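Local structure of carbohydrate binding family 6 (Clostridium thermocellum, 5A8C) at residues F166-D169 against A173-Y176; E211-H216 against Y222-A227. The protein hydrolyses alpha-L-arabinofuranosidic linkages as a family 43 glycoside hydrolase, probably trimming arabinose side groups from plant cell-wall polysaccharides. All coordinates share one frame; numbering follows the deposited sequence.

Interaction 1: residues F166-D169 against A173-Y176; sequences FVDD and AYMY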
loop_
_atom_site.group_PDB
_atom_site.type_symbol
_atom_site.label_atom_id
_atom_site.label_comp_id
_atom_site.label_asym_id
_atom_site.label_seq_id
_atom_site.Cartn_x
_atom_site.Cartn_y
_atom_site.Cartn_z
ATOM N N PHE A 166 -7.174 4.545 -6.678
ATOM C CA PHE A 166 -6.896 5.857 -7.171
ATOM C C PHE A 166 -8.186 6.442 -7.791
ATOM O O PHE A 166 -8.854 5.721 -8.518
ATOM C CB PHE A 166 -5.761 5.721 -8.238
ATOM C CG PHE A 166 -5.628 6.902 -9.105
ATOM C CD1 PHE A 166 -5.009 8.072 -8.672
ATOM C CD2 PHE A 166 -6.088 6.877 -10.415
ATOM C CE1 PHE A 166 -4.904 9.211 -9.495
ATOM C CE2 PHE A 166 -5.939 7.967 -11.244
ATOM C CZ PHE A 166 -5.368 9.124 -10.801
ATOM N N VAL A 167 -8.417 7.738 -7.589
ATOM C CA VAL A 167 -9.571 8.434 -8.159
ATOM C C VAL A 167 -9.045 9.482 -9.146
ATOM O O VAL A 167 -8.313 10.365 -8.730
ATOM C CB VAL A 167 -10.469 9.059 -7.074
ATOM C CG1 VAL A 167 -11.674 9.728 -7.708
ATOM C CG2 VAL A 167 -10.886 8.041 -6.040
ATOM N N ASP A 168 -9.422 9.344 -10.411
ATOM C CA ASP A 168 -8.900 10.238 -11.457
ATOM C C ASP A 168 -9.705 11.550 -11.515
ATOM O O ASP A 168 -10.757 11.724 -10.883
ATOM C CB ASP A 168 -8.917 9.507 -12.773
ATOM C CG ASP A 168 -7.862 9.976 -13.775
ATOM O OD1 ASP A 168 -7.145 10.943 -13.506
ATOM O OD2 ASP A 168 -7.833 9.318 -14.854
ATOM N N ASP A 169 -9.171 12.482 -12.307
ATOM C CA ASP A 169 -9.747 13.788 -12.487
ATOM C C ASP A 169 -11.159 13.777 -13.034
ATOM O O ASP A 169 -11.958 14.655 -12.746
ATOM C CB ASP A 169 -8.894 14.603 -13.503
ATOM C CG ASP A 169 -7.552 15.004 -12.998
ATOM O OD1 ASP A 169 -7.390 15.359 -11.817
ATOM O OD2 ASP A 169 -6.609 15.097 -13.843
ATOM N N ALA A 173 -12.813 6.086 -10.334
ATOM C CA ALA A 173 -11.923 5.338 -9.445
ATOM C C ALA A 173 -11.507 4.035 -10.101
ATOM O O ALA A 173 -12.278 3.378 -10.837
ATOM C CB ALA A 173 -12.624 5.037 -8.127
ATOM N N TYR A 174 -10.288 3.630 -9.793
ATOM C CA TYR A 174 -9.647 2.417 -10.268
ATOM C C TYR A 174 -9.000 1.703 -9.117
ATOM O O TYR A 174 -8.387 2.345 -8.269
ATOM C CB TYR A 174 -8.564 2.719 -11.285
ATOM C CG TYR A 174 -9.031 3.423 -12.551
ATOM C CD1 TYR A 174 -9.068 4.808 -12.629
ATOM C CD2 TYR A 174 -9.407 2.705 -13.685
ATOM C CE1 TYR A 174 -9.444 5.458 -13.776
ATOM C CE2 TYR A 174 -9.790 3.365 -14.842
ATOM C CZ TYR A 174 -9.796 4.730 -14.889
ATOM O OH TYR A 174 -10.183 5.363 -16.059
ATOM N N MET A 175 -9.077 0.375 -9.102
ATOM C CA MET A 175 -8.304 -0.478 -8.197
ATOM C C MET A 175 -7.290 -1.266 -9.006
ATOM O O MET A 175 -7.705 -2.073 -9.845
ATOM C CB MET A 175 -9.163 -1.404 -7.397
ATOM C CG MET A 175 -8.342 -2.306 -6.475
ATOM S SD MET A 175 -9.169 -3.722 -5.746
ATOM C CE MET A 175 -10.080 -2.787 -4.598
ATOM N N TYR A 176 -6.023 -1.069 -8.706
ATOM C CA TYR A 176 -4.923 -1.870 -9.247
ATOM C C TYR A 176 -4.600 -2.963 -8.240
ATOM O O TYR A 176 -4.659 -2.710 -7.030
ATOM C CB TYR A 176 -3.673 -0.974 -9.470
ATOM C CG TYR A 176 -3.916 0.192 -10.397
ATOM C CD1 TYR A 176 -4.601 1.334 -9.996
ATOM C CD2 TYR A 176 -3.493 0.152 -11.745
ATOM C CE1 TYR A 176 -4.857 2.384 -10.855
ATOM C CE2 TYR A 176 -3.731 1.217 -12.591
ATOM C CZ TYR A 176 -4.428 2.334 -12.170
ATOM O OH TYR A 176 -4.687 3.413 -12.951
HETATM O O HOH W 1 -9.742 7.961 -16.221
#
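Phe-166 and Tyr-174 face each other as an antiparallel hydrogen-bonded pair, and the tight part of this contact is built around them. The short bond runs from Tyr-174 N to Phe-166 O, 2.8 Å; its return partner, Phe-166 N to Tyr-174 O, is 3.0 Å long. Phe-166 O also takes a CA-H contact from Ala-173 at 3.2 Å, so that one carbonyl meets two donors. On the face that carries Phe-166 and Tyr-174, Tyr-174 CD1 comes to the edge of the Phe-166 ring, 4.3 Å from CD2. Tyr-176 brings the edge of its ring to Phe-166 CB, while its hydroxyl bonds to Pro-245 O. Across the sheet the next pair, Val-167 and Ala-173, closes to 4.1 Å between CA atoms. There Val-167 CG2, lying beside its own backbone N, meets Ala-173 CB, and Val-107 and Arg-109 pack on Val-167.

Toward the loop the contact loosens and a water enters. Asp-168 CB only brushes the Tyr-174 ring edge at CE1, 4.2 Å away, and the water joins their polar ends: it accepts from Tyr-174 OH and donates to Asp-168 OD2, which also hydrogen-bonds Tyr-222 OH of the next hairpin. Asp-168 OD1 takes the N-H of Asp-169 from above the carboxylate plane and also pairs with Lys-217. The strand has ended at Val-167, and Asp-169 lies exposed in the loop, its OD2 paired with Lys-217 NZ. Two antiparallel strands joined by a short loop make a beta hairpin, here the inner pair of strands in one blade of the five-bladed beta-propeller.

Interaction 2: residues E211-H216 against Y222-A227; sequences EAAYMH and YYFSYA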
loop_
_atom_site.group_PDB
_atom_site.type_symbol
_atom_site.label_atom_id
_atom_site.label_comp_id
_atom_site.label_asym_id
_atom_site.label_seq_id
_atom_site.Cartn_x
_atom_site.Cartn_y
_atom_site.Cartn_z
ATOM N N GLU A 211 4.660 -7.292 -6.253
ATOM C CA GLU A 211 3.493 -6.992 -5.405
ATOM C C GLU A 211 3.424 -5.449 -5.244
ATOM O O GLU A 211 4.164 -4.735 -5.916
ATOM C CB GLU A 211 3.540 -7.778 -4.074
ATOM C CG GLU A 211 4.750 -7.415 -3.299
ATOM C CD GLU A 211 5.176 -8.441 -2.159
ATOM O OE1 GLU A 211 4.406 -9.334 -1.690
ATOM O OE2 GLU A 211 6.277 -8.131 -1.637
ATOM N N ALA A 212 2.500 -4.990 -4.406
ATOM C CA ALA A 212 2.506 -3.569 -4.007
ATOM C C ALA A 212 2.109 -2.582 -5.100
ATOM O O ALA A 212 2.548 -1.426 -5.056
ATOM C CB ALA A 212 3.795 -3.148 -3.303
ATOM N N ALA A 213 1.247 -2.973 -6.035
ATOM C CA ALA A 213 0.797 -2.035 -7.070
ATOM C C ALA A 213 0.283 -0.720 -6.440
ATOM O O ALA A 213 -0.502 -0.722 -5.496
ATOM C CB ALA A 213 -0.315 -2.656 -7.902
ATOM N N TYR A 214 0.619 0.386 -7.099
ATOM C CA TYR A 214 0.265 1.703 -6.568
ATOM C C TYR A 214 0.140 2.672 -7.722
ATOM O O TYR A 214 0.941 2.640 -8.664
ATOM C CB TYR A 214 1.331 2.185 -5.559
ATOM C CG TYR A 214 0.909 3.341 -4.714
ATOM C CD1 TYR A 214 0.235 3.136 -3.538
ATOM C CD2 TYR A 214 1.130 4.631 -5.143
ATOM C CE1 TYR A 214 -0.147 4.235 -2.745
ATOM C CE2 TYR A 214 0.736 5.731 -4.371
ATOM C CZ TYR A 214 0.068 5.490 -3.204
ATOM O OH TYR A 214 -0.303 6.576 -2.412
ATOM N N MET A 215 -0.860 3.545 -7.668
ATOM C CA MET A 215 -1.065 4.577 -8.671
ATOM C C MET A 215 -1.179 5.943 -8.032
ATOM O O MET A 215 -1.927 6.106 -7.059
ATOM C CB MET A 215 -2.336 4.258 -9.459
ATOM C CG MET A 215 -2.758 5.298 -10.502
ATOM S SD MET A 215 -1.507 5.748 -11.704
ATOM C CE MET A 215 -1.112 4.133 -12.409
ATOM N N HIS A 216 -0.527 6.923 -8.640
ATOM C CA HIS A 216 -0.774 8.344 -8.318
ATOM C C HIS A 216 -0.591 9.141 -9.572
ATOM O O HIS A 216 0.038 8.686 -10.544
ATOM C CB HIS A 216 0.065 8.858 -7.150
ATOM C CG HIS A 216 1.457 9.229 -7.510
ATOM N ND1 HIS A 216 2.504 8.336 -7.623
ATOM C CD2 HIS A 216 1.954 10.480 -7.758
ATOM C CE1 HIS A 216 3.583 9.045 -7.937
ATOM N NE2 HIS A 216 3.271 10.326 -8.037
ATOM N N TYR A 222 0.520 9.701 -15.140
ATOM C CA TYR A 222 0.168 8.603 -14.259
ATOM C C TYR A 222 1.428 7.827 -13.937
ATOM O O TYR A 222 2.240 7.535 -14.822
ATOM C CB TYR A 222 -0.840 7.676 -14.960
ATOM C CG TYR A 222 -2.148 8.350 -15.253
ATOM C CD1 TYR A 222 -2.339 9.046 -16.481
ATOM C CD2 TYR A 222 -3.215 8.293 -14.367
ATOM C CE1 TYR A 222 -3.528 9.638 -16.754
ATOM C CE2 TYR A 222 -4.443 8.893 -14.698
ATOM C CZ TYR A 222 -4.608 9.539 -15.909
ATOM O OH TYR A 222 -5.789 10.119 -16.259
ATOM N N TYR A 223 1.604 7.494 -12.642
ATOM C CA TYR A 223 2.776 6.801 -12.146
ATOM C C TYR A 223 2.330 5.478 -11.562
ATOM O O TYR A 223 1.647 5.449 -10.533
ATOM C CB TYR A 223 3.448 7.634 -11.035
ATOM C CG TYR A 223 4.038 8.946 -11.521
ATOM C CD1 TYR A 223 3.213 10.045 -11.739
ATOM C CD2 TYR A 223 5.390 9.089 -11.718
ATOM C CE1 TYR A 223 3.737 11.254 -12.204
ATOM C CE2 TYR A 223 5.947 10.306 -12.162
ATOM C CZ TYR A 223 5.114 11.344 -12.411
ATOM O OH TYR A 223 5.594 12.578 -12.854
ATOM N N PHE A 224 2.686 4.364 -12.226
ATOM C CA PHE A 224 2.428 3.040 -11.702
ATOM C C PHE A 224 3.711 2.583 -11.011
ATOM O O PHE A 224 4.735 2.387 -11.653
ATOM C CB PHE A 224 2.056 2.049 -12.810
ATOM C CG PHE A 224 1.801 0.679 -12.255
ATOM C CD1 PHE A 224 0.523 0.361 -11.782
ATOM C CD2 PHE A 224 2.783 -0.266 -12.158
ATOM C CE1 PHE A 224 0.290 -0.893 -11.246
ATOM C CE2 PHE A 224 2.529 -1.506 -11.583
ATOM C CZ PHE A 224 1.270 -1.802 -11.135
ATOM N N SER A 225 3.647 2.485 -9.686
ATOM C CA SER A 225 4.806 2.054 -8.888
ATOM C C SER A 225 4.499 0.719 -8.218
ATOM O O SER A 225 3.319 0.350 -8.059
ATOM C CB SER A 225 5.244 3.138 -7.922
ATOM O OG SER A 225 4.212 3.505 -7.029
ATOM N N TYR A 226 5.532 -0.011 -7.857
ATOM C CA TYR A 226 5.347 -1.387 -7.446
ATOM C C TYR A 226 6.612 -1.920 -6.816
ATOM O O TYR A 226 7.708 -1.333 -6.998
ATOM C CB TYR A 226 4.956 -2.266 -8.628
ATOM C CG TYR A 226 5.974 -2.326 -9.744
ATOM C CD1 TYR A 226 6.067 -1.316 -10.694
ATOM C CD2 TYR A 226 6.852 -3.384 -9.847
ATOM C CE1 TYR A 226 6.990 -1.383 -11.719
ATOM C CE2 TYR A 226 7.786 -3.474 -10.876
ATOM C CZ TYR A 226 7.850 -2.466 -11.828
ATOM O OH TYR A 226 8.712 -2.537 -12.914
ATOM N N ALA A 227 6.506 -3.033 -6.114
ATOM C CA ALA A 227 7.658 -3.772 -5.645
ATOM C C ALA A 227 8.046 -4.822 -6.685
ATOM O O ALA A 227 7.197 -5.606 -7.142
ATOM C CB ALA A 227 7.387 -4.421 -4.302
HETATM O O HOH W 2 2.817 5.556 -7.993
#
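Met-215 and Phe-224 form the apolar centre, a non-hydrogen-bonded pair with side chains on the same face of the sheet. Met-215 leaves its backbone with CG anti to N (chi1 176°) and then bends at both following torsions, which swings CE back over the partner strand to 3.8 Å from Phe-224 CB. Its SD lies at the rim of the Tyr-222 ring, 5.4 Å from the centroid, a Met-aromatic contact made at the edge. At the far end of the Phe-224 ring, CZ meets Ala-213 CB at 3.7 Å.

The opposite face carries Tyr-214, His-216, Tyr-223 and Ser-225. The His-216 and Tyr-223 rings are nearly parallel, planes at 12°, but slid so far apart that they barely overlap; CE1 of the imidazole presses on Tyr-223 CB at 3.4 Å. A water in the plane of the imidazole touches three groups, bonding with His-216 ND1 and Ser-225 OG and donating to Tyr-223 O. His-269 and Tyr-308 hold the serine hydroxyl and His-216 NE2 from outside.

Backbone bonds between His-216 and Tyr-223 and between Tyr-214 and Ser-225 run along the ladder, although Tyr-214 N to Ser-225 O is weak. A beta bulge at Ala-212 and Ala-213 then shifts the register by one before Glu-211 pairs with Ala-227. At this polar end Glu-211 OE1 bonds to the amine of a bound Tris molecule, probably from the crystallisation liquor, which may mark a pocket. Strand 212-218 is the inner edge strand of its four-stranded sheet, the Tyr-214 side chain about 5 Å from a bound calcium ion. Strand 221-228 bonds on to strand 237-242, strand 270-274 packs against Tyr-214, His-216 and Ser-225, and Tyr-176 of strand 173-178 against Ala-213, Met-215 and Phe-224.

Overall arrangement
Following the chain from the N terminus, interaction 1 comes first, closing the short loop between strands 164-167 and 173-178. The chain then completes that sheet through strands 185-190 and 200-204 before interaction 2 closes the next hairpin, 212-218 with 221-228. The two loops are in series, neither nested nor crossed, and their centres lie about 12 Å apart. They nevertheless meet face to face: Tyr-176 CE1 packs on Met-215 CB at 3.4 Å, Phe-166 lies against Met-215 and Tyr-222, and Asp-168 OD2 probably hydrogen-bonds to Tyr-222 OH. Successive propeller blades are thus tied together through one hairpin of each.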